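Local coordinates for CrataBL (Crataeva tapia, PDB 4IHZ), which inhibits trypsin and, probably more strongly, factor Xa, and probably also acts as a lectin that binds glucose and N-acetylglucosamine, at residues A[7-13]-A[157-163]; A[92-96]-A[140-144]; A[108-113]-A[124-130]. One frame throughout, in Å; residues are numbered along the deposited sequence.

In the fold
All three contacts belong to one beta-trefoil chain, and along the sequence they are nested: interaction 3 lies inside the loop closed by interaction 2, which lies inside the loop closed by interaction 1. Interaction 1 pairs strand 8-12 with strand 158-162 and so brings the two ends of the chain together. Interaction 3 joins the hairpin of strands 112-117 and 120-125, on which Ile-10 and Phe-160 of interaction 1 also pack; the centres of interactions 1 and 3 are about 20 Å apart. Interaction 2, centred about 25 Å from interaction 1 and about 22 Å from interaction 3, joins two loops at the surface, whereas the closing strand pair and the hairpin share a packed interior.

Interaction 1 of 3, residues A[7-13]-A[157-163]; sequences PYYILPS and AVRFTRA
Tyr-9 and Thr-161 form a hydrogen-bonded pair in the antiparallel union of strands 8-12 and 158-162, where the first and last strands of the beta-trefoil meet. Tyr-9 N gives its hydrogen to Thr-161 O at 2.7 Å, and Thr-161 N returns a bond to Tyr-9 O. Leu-11 and Arg-159 repeat the exchange two residues on, while Ala-163 N to Pro-7 O and Ser-13 N to Ala-157 O close the two ends.

Apolar contacts divide between the faces of the sheet. On the side of Tyr-8, Ile-10 and Phe-160, CG1 of Ile-10 comes to the edge of the Phe-160 ring, 3.9 Å from CE1, and CD1 of Tyr-8 lies against the backbone of Arg-162, 3.6 Å from its CA. This side packs on Leu-123 and Ile-114 of the hairpin 112-125. On the other, CE2 of Tyr-9 presses on Ala-163 CB at 3.4 Å.

Arg-159 makes the side-chain hydrogen bond. With CG set between backbone N and carbonyl carbon (chi1 57°) and the chain then extended, CB of Leu-11 lies over the rim of one guanidinium face. NH2 reaches Ser-15 O, and NE of Arg-159 donates to Pro-12 O at 2.9 Å, a bent bond (140° at the hydrogen).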
# COMPACT_ATOMS: atom_id res chain seq x y z
N PRO A 7 -2.55 16.70 -7.19
CA PRO A 7 -3.69 15.81 -7.31
C PRO A 7 -4.68 16.29 -8.36
O PRO A 7 -4.96 17.49 -8.47
CB PRO A 7 -4.36 15.89 -5.94
CG PRO A 7 -3.95 17.26 -5.40
CD PRO A 7 -2.53 17.46 -5.94
N TYR A 8 -5.21 15.34 -9.12
CA TYR A 8 -6.24 15.60 -10.14
C TYR A 8 -7.39 14.65 -10.01
O TYR A 8 -7.19 13.50 -9.71
CB TYR A 8 -5.67 15.40 -11.55
CG TYR A 8 -4.65 16.46 -11.90
CD1 TYR A 8 -5.04 17.65 -12.52
CD2 TYR A 8 -3.31 16.26 -11.62
CE1 TYR A 8 -4.08 18.63 -12.81
CE2 TYR A 8 -2.36 17.24 -11.89
CZ TYR A 8 -2.75 18.40 -12.52
OH TYR A 8 -1.80 19.38 -12.77
N TYR A 9 -8.60 15.15 -10.23
CA TYR A 9 -9.72 14.25 -10.47
C TYR A 9 -9.79 13.82 -11.91
O TYR A 9 -9.75 14.66 -12.82
CB TYR A 9 -11.02 14.96 -10.11
CG TYR A 9 -11.16 15.34 -8.67
CD1 TYR A 9 -11.55 14.38 -7.73
CD2 TYR A 9 -10.89 16.63 -8.24
CE1 TYR A 9 -11.71 14.74 -6.40
CE2 TYR A 9 -11.02 17.00 -6.90
CZ TYR A 9 -11.42 16.02 -6.00
OH TYR A 9 -11.61 16.32 -4.68
N ILE A 10 -9.90 12.51 -12.14
CA ILE A 10 -10.14 11.97 -13.47
C ILE A 10 -11.65 11.98 -13.70
O ILE A 10 -12.43 11.41 -12.92
CB ILE A 10 -9.61 10.52 -13.59
CG1 ILE A 10 -8.09 10.49 -13.33
CG2 ILE A 10 -10.00 9.95 -15.00
CD1 ILE A 10 -7.58 9.06 -13.12
N LEU A 11 -12.08 12.65 -14.77
CA LEU A 11 -13.51 12.76 -15.03
C LEU A 11 -13.78 12.41 -16.48
O LEU A 11 -12.95 12.73 -17.33
CB LEU A 11 -13.98 14.19 -14.75
CG LEU A 11 -13.94 14.51 -13.24
CD1 LEU A 11 -13.87 15.99 -13.07
CD2 LEU A 11 -15.21 13.95 -12.57
N PRO A 12 -14.92 11.76 -16.77
CA PRO A 12 -15.30 11.64 -18.18
C PRO A 12 -15.37 13.02 -18.84
O PRO A 12 -15.72 14.02 -18.20
CB PRO A 12 -16.70 11.03 -18.11
CG PRO A 12 -16.78 10.40 -16.69
CD PRO A 12 -16.03 11.38 -15.88
N SER A 13 -15.01 13.06 -20.12
CA SER A 13 -14.97 14.33 -20.83
C SER A 13 -16.30 15.04 -20.84
O SER A 13 -16.30 16.27 -20.88
CB SER A 13 -14.45 14.09 -22.24
OG SER A 13 -13.05 13.94 -22.12
N ALA A 157 -13.00 8.69 -22.95
CA ALA A 157 -12.45 10.05 -23.00
C ALA A 157 -12.53 10.73 -21.63
O ALA A 157 -13.61 10.80 -21.03
CB ALA A 157 -13.18 10.92 -24.02
N VAL A 158 -11.39 11.26 -21.20
CA VAL A 158 -11.32 11.88 -19.88
C VAL A 158 -10.66 13.24 -19.93
O VAL A 158 -9.94 13.60 -20.87
CB VAL A 158 -10.54 10.99 -18.81
CG1 VAL A 158 -11.27 9.64 -18.61
CG2 VAL A 158 -9.04 10.78 -19.21
N ARG A 159 -10.93 13.98 -18.86
CA ARG A 159 -10.32 15.26 -18.59
C ARG A 159 -9.83 15.21 -17.15
O ARG A 159 -10.19 14.30 -16.39
CB ARG A 159 -11.38 16.36 -18.76
CG ARG A 159 -12.62 16.16 -17.84
CD ARG A 159 -13.79 17.08 -18.27
NE ARG A 159 -14.99 16.77 -17.48
CZ ARG A 159 -15.31 17.35 -16.32
NH1 ARG A 159 -14.56 18.34 -15.82
NH2 ARG A 159 -16.40 16.97 -15.66
N PHE A 160 -9.03 16.19 -16.77
CA PHE A 160 -8.41 16.18 -15.45
C PHE A 160 -8.66 17.51 -14.79
O PHE A 160 -8.36 18.56 -15.36
CB PHE A 160 -6.91 15.91 -15.55
CG PHE A 160 -6.57 14.65 -16.30
CD1 PHE A 160 -6.73 13.41 -15.70
CD2 PHE A 160 -6.12 14.70 -17.63
CE1 PHE A 160 -6.43 12.23 -16.38
CE2 PHE A 160 -5.80 13.52 -18.33
CZ PHE A 160 -5.95 12.28 -17.70
N THR A 161 -9.26 17.47 -13.62
CA THR A 161 -9.52 18.69 -12.88
C THR A 161 -8.56 18.74 -11.69
O THR A 161 -8.58 17.81 -10.86
CB THR A 161 -10.99 18.70 -12.41
OG1 THR A 161 -11.84 18.85 -13.55
CG2 THR A 161 -11.27 19.87 -11.47
N ARG A 162 -7.78 19.80 -11.58
CA ARG A 162 -6.85 19.92 -10.46
C ARG A 162 -7.65 20.02 -9.18
O ARG A 162 -8.64 20.76 -9.13
CB ARG A 162 -5.94 21.14 -10.63
CG ARG A 162 -4.97 21.29 -9.49
CD ARG A 162 -3.98 22.42 -9.73
NE ARG A 162 -3.11 22.53 -8.56
CZ ARG A 162 -1.86 23.01 -8.58
NH1 ARG A 162 -1.31 23.43 -9.72
NH2 ARG A 162 -1.15 23.05 -7.45
N ALA A 163 -7.27 19.24 -8.17
CA ALA A 163 -7.94 19.26 -6.86
C ALA A 163 -7.26 20.27 -6.01
O ALA A 163 -6.06 20.39 -6.04
CB ALA A 163 -7.84 17.91 -6.19

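Interaction 2 of 3, residues A[92-96]-A[140-144]; sequences SIHRG and TVGGG
Two tight turns meet at the surface of the trefoil: a type I turn, Ser-92 to Arg-95, between strands 87-91 and 96-100, and a type II turn, Thr-140 to Gly-143, in the loop between strands 134-139 and 148-151. His-94 and Gly-142 face each other where they touch, their CA atoms 4.6 Å apart. No hydrogen bond crosses; each turn is closed by its own, Arg-95 N to Ser-92 O and Gly-143 N to Thr-140 O.

Between the backbones the contacts are of the CA-H...O kind. Gly-142 CA points its hydrogen at Ile-93 O over 3.4 Å, and His-94 CA does likewise toward Val-141 O. Gly-142, with no side chain, lets the two backbones come this close.

The imidazole of His-94 lies against the Val-141 and Gly-142 carbonyls. NE2 of His-94 is 3.3 Å from Gly-142 O, at too poor an angle for a hydrogen bond; the other ring nitrogen, ND1, is bonded to Ser-91 OG. CG2 of Ile-93 lies over the rim of one ring face, and Tyr-148 meets the ring edge-to-face. The Tyr-148 hydroxyl also bonds Val-141 O, so one tyrosine touches both turns.

The valine torsion (chi1 58°) turns one methyl to each neighbour. CG1 of Val-141 lies 3.4 Å from His-94 O; the apolar contact is CG2 of Val-141 on CD of Arg-95, 3.4 Å, where the arginine chain crosses the valine at about a right angle. With Arg-95 and Gly-96 set opposite the single residue Ser-91, the first turn is a type I turn with a G1 beta bulge, a classic beta-hairpin connection.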
# COMPACT_ATOMS: atom_id res chain seq x y z
N SER A 92 -11.91 -13.25 -13.26
CA SER A 92 -12.88 -14.02 -14.07
C SER A 92 -14.32 -13.51 -13.84
O SER A 92 -15.14 -13.51 -14.76
CB SER A 92 -12.77 -15.55 -13.85
OG SER A 92 -13.14 -15.90 -12.54
N ILE A 93 -14.59 -13.05 -12.62
CA ILE A 93 -15.90 -12.50 -12.24
C ILE A 93 -16.23 -11.29 -13.13
O ILE A 93 -17.38 -11.07 -13.48
CB ILE A 93 -15.91 -12.02 -10.74
CG1 ILE A 93 -15.60 -13.19 -9.80
CG2 ILE A 93 -17.25 -11.35 -10.38
CD1 ILE A 93 -16.79 -13.89 -9.14
N HIS A 94 -15.20 -10.54 -13.51
CA HIS A 94 -15.37 -9.37 -14.33
C HIS A 94 -15.02 -9.62 -15.79
O HIS A 94 -14.97 -8.68 -16.58
CB HIS A 94 -14.57 -8.19 -13.72
CG HIS A 94 -15.04 -7.83 -12.36
ND1 HIS A 94 -14.57 -8.45 -11.22
CD2 HIS A 94 -15.96 -6.93 -11.94
CE1 HIS A 94 -15.17 -7.94 -10.16
NE2 HIS A 94 -16.04 -7.03 -10.57
N ARG A 95 -14.88 -10.90 -16.16
CA ARG A 95 -14.56 -11.31 -17.54
C ARG A 95 -13.35 -10.62 -18.16
O ARG A 95 -13.37 -10.27 -19.34
CB ARG A 95 -15.76 -11.11 -18.45
CG ARG A 95 -16.94 -11.99 -18.15
CD ARG A 95 -17.99 -11.74 -19.19
NE ARG A 95 -17.74 -12.45 -20.46
CZ ARG A 95 -18.01 -11.95 -21.67
NH1 ARG A 95 -18.53 -10.72 -21.80
NH2 ARG A 95 -17.78 -12.67 -22.76
N GLY A 96 -12.31 -10.40 -17.36
CA GLY A 96 -11.03 -10.03 -17.94
C GLY A 96 -10.23 -9.12 -17.04
O GLY A 96 -10.39 -9.15 -15.81
N THR A 140 -19.17 -2.85 -17.10
CA THR A 140 -20.16 -3.17 -16.07
C THR A 140 -20.22 -4.66 -15.81
O THR A 140 -20.76 -5.06 -14.78
CB THR A 140 -21.57 -2.71 -16.44
OG1 THR A 140 -21.98 -3.38 -17.64
CG2 THR A 140 -21.65 -1.19 -16.67
N VAL A 141 -19.70 -5.48 -16.72
CA VAL A 141 -19.89 -6.93 -16.56
C VAL A 141 -19.30 -7.43 -15.23
O VAL A 141 -18.12 -7.18 -14.93
CB VAL A 141 -19.35 -7.76 -17.75
CG1 VAL A 141 -17.87 -7.52 -18.00
CG2 VAL A 141 -19.62 -9.25 -17.53
N GLY A 142 -20.13 -8.10 -14.43
CA GLY A 142 -19.74 -8.60 -13.11
C GLY A 142 -19.64 -7.54 -12.03
O GLY A 142 -19.21 -7.83 -10.91
N GLY A 143 -20.07 -6.33 -12.36
CA GLY A 143 -19.89 -5.18 -11.49
C GLY A 143 -20.95 -4.96 -10.42
O GLY A 143 -20.85 -4.00 -9.64
N GLY A 144 -21.99 -5.79 -10.42
CA GLY A 144 -23.00 -5.73 -9.36
C GLY A 144 -23.78 -4.44 -9.35
O GLY A 144 -24.27 -3.99 -8.29

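Interaction 3 of 3, residues A[108-113]-A[124-130]. With SO4 (sulfate ion), chain D.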
# COMPACT_ATOMS: atom_id res chain seq x y z
N LEU A 108 6.61 -3.86 -12.99
CA LEU A 108 6.26 -4.15 -14.40
C LEU A 108 4.81 -3.91 -14.74
O LEU A 108 4.51 -3.55 -15.89
CB LEU A 108 6.58 -5.60 -14.76
CG LEU A 108 8.03 -5.94 -15.01
CD1 LEU A 108 8.02 -7.33 -15.62
CD2 LEU A 108 8.65 -4.92 -15.97
N GLY A 109 3.92 -4.12 -13.76
CA GLY A 109 2.49 -4.08 -14.00
C GLY A 109 1.90 -2.72 -13.67
O GLY A 109 0.70 -2.55 -13.80
N SER A 110 2.75 -1.75 -13.30
CA SER A 110 2.33 -0.45 -12.73
C SER A 110 2.15 0.67 -13.74
O SER A 110 1.74 1.78 -13.38
CB SER A 110 3.40 0.07 -11.72
OG SER A 110 4.63 0.48 -12.38
N TRP A 111 2.55 0.44 -14.99
CA TRP A 111 2.70 1.54 -15.92
C TRP A 111 1.45 1.87 -16.71
O TRP A 111 0.87 1.02 -17.42
CB TRP A 111 3.87 1.24 -16.88
CG TRP A 111 5.19 1.10 -16.14
CD1 TRP A 111 5.95 -0.04 -16.03
CD2 TRP A 111 5.89 2.12 -15.40
NE1 TRP A 111 7.08 0.21 -15.28
CE2 TRP A 111 7.08 1.52 -14.89
CE3 TRP A 111 5.64 3.47 -15.13
CZ2 TRP A 111 8.02 2.23 -14.12
CZ3 TRP A 111 6.57 4.19 -14.35
CH2 TRP A 111 7.74 3.56 -13.85
N PHE A 112 1.06 3.13 -16.59
CA PHE A 112 -0.02 3.69 -17.43
C PHE A 112 0.56 4.84 -18.23
O PHE A 112 1.69 5.29 -17.97
CB PHE A 112 -1.14 4.23 -16.53
CG PHE A 112 -1.84 3.17 -15.73
CD1 PHE A 112 -3.08 2.67 -16.17
CD2 PHE A 112 -1.29 2.67 -14.53
CE1 PHE A 112 -3.75 1.71 -15.45
CE2 PHE A 112 -1.95 1.69 -13.79
CZ PHE A 112 -3.19 1.22 -14.23
N ARG A 113 -0.21 5.34 -19.19
CA ARG A 113 0.15 6.59 -19.84
C ARG A 113 -1.11 7.41 -20.04
O ARG A 113 -2.20 6.86 -20.10
CB ARG A 113 0.78 6.36 -21.24
CG ARG A 113 2.04 5.51 -21.15
CD ARG A 113 2.60 5.22 -22.54
NE ARG A 113 3.76 4.36 -22.36
CZ ARG A 113 4.63 4.06 -23.32
NH1 ARG A 113 4.47 4.55 -24.55
NH2 ARG A 113 5.64 3.26 -23.03
N VAL A 124 -4.20 4.76 -20.74
CA VAL A 124 -3.88 3.45 -21.30
C VAL A 124 -3.04 2.73 -20.25
O VAL A 124 -2.38 3.37 -19.42
CB VAL A 124 -3.12 3.57 -22.67
CG1 VAL A 124 -3.93 4.42 -23.65
CG2 VAL A 124 -1.73 4.13 -22.44
N HIS A 125 -3.05 1.41 -20.29
CA HIS A 125 -2.16 0.66 -19.41
C HIS A 125 -1.18 -0.06 -20.32
O HIS A 125 -1.58 -0.58 -21.36
CB HIS A 125 -2.94 -0.35 -18.58
CG HIS A 125 -2.06 -1.16 -17.68
ND1 HIS A 125 -1.72 -2.47 -17.96
CD2 HIS A 125 -1.40 -0.83 -16.55
CE1 HIS A 125 -0.91 -2.92 -17.01
NE2 HIS A 125 -0.68 -1.94 -16.16
N CYS A 126 0.08 -0.12 -19.91
CA CYS A 126 1.13 -0.61 -20.80
C CYS A 126 1.80 -1.76 -20.12
O CYS A 126 2.63 -1.56 -19.24
CB CYS A 126 2.15 0.50 -21.09
SG CYS A 126 1.39 1.97 -21.83
N PRO A 127 1.43 -2.98 -20.52
CA PRO A 127 2.10 -4.13 -19.95
C PRO A 127 3.64 -3.98 -20.08
O PRO A 127 4.16 -3.61 -21.15
CB PRO A 127 1.51 -5.29 -20.75
CG PRO A 127 0.20 -4.76 -21.26
CD PRO A 127 0.51 -3.36 -21.61
N ARG A 128 4.32 -4.19 -18.96
CA ARG A 128 5.78 -4.05 -18.86
C ARG A 128 6.36 -2.65 -19.17
O ARG A 128 7.57 -2.51 -19.40
CB ARG A 128 6.44 -5.12 -19.71
CG ARG A 128 5.86 -6.50 -19.43
CD ARG A 128 6.58 -7.53 -20.26
NE ARG A 128 5.77 -8.73 -20.43
CZ ARG A 128 4.87 -8.90 -21.39
NH1 ARG A 128 4.65 -7.95 -22.30
NH2 ARG A 128 4.20 -10.05 -21.46
N GLY A 129 5.52 -1.63 -19.16
CA GLY A 129 5.95 -0.27 -19.47
C GLY A 129 6.34 -0.11 -20.93
O GLY A 129 7.14 0.76 -21.27
N SER A 130 5.78 -0.95 -21.78
CA SER A 130 6.08 -0.89 -23.19
C SER A 130 4.81 -0.89 -24.02
O SER A 130 3.72 -1.29 -23.57
CB SER A 130 7.01 -2.05 -23.58
OG SER A 130 7.10 -2.18 -24.98
S SO4 D . 3.23 -9.84 -25.58
O1 SO4 D . 2.95 -11.15 -25.02
O2 SO4 D . 4.58 -9.84 -26.13
O3 SO4 D . 2.26 -9.52 -26.64
O4 SO4 D . 3.13 -8.83 -24.52
O HOH W 1 2.44 -2.07 -16.58
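His-125 and Phe-112 make the tight part of this contact. Side by side as a non-hydrogen-bonded pair, they meet edge-to-face: CD2 of the His-125 imidazole stands over the centre of the phenyl ring, 3.6 Å from CZ of Phe-112, with the planes at 65°. CG of His-125 is anti to the backbone N (chi1 179°), which carries the ring back over the 108-113 segment. There NE2 of His-125 donates to Gly-109 O at 2.8 Å. That oxygen lies in the imidazole plane, although the nitrogen sits well above the plane of the carbonyl; the bond should help fix the rotation of the ring. Gly-109 O also takes a bond from Thr-87 OG1.

Backbone bonds continue the pairing: Arg-113 and Val-124 exchange two, and Cys-126 N donates to Trp-111 O at 2.9 Å. Phe-112, Arg-113, Val-124 and His-125 form the open end of the hairpin of strands 112-117 and 120-125 in the beta-trefoil, and just beyond it Cys-126 is tied to Cys-133 by a disulfide. The extended side chain of Arg-113 runs past that sulfur, NE of Arg-113 3.4 Å from SG of Cys-126. NE bonds Asn-68 OD1, whereas the bond from NH2 to Gly-129 O is weak.

Toward residues 127-130 the strands give way to turns and a water mediates. It donates to Leu-108 O and Cys-126 O and accepts from Trp-111 N at 3.0 Å. Gly-129 CA fits against the indole, 3.4 Å from CD1 of Trp-111. Outermost, Leu-108 and Arg-128 are exposed and their side chains touch lightly, Leu-108 CD2 to Arg-128 CB 4.3 Å. The arginine reaches outward: NH1 of Arg-128 donates at 2.8 Å to O4 of a sulfate probably from the crystallisation liquor.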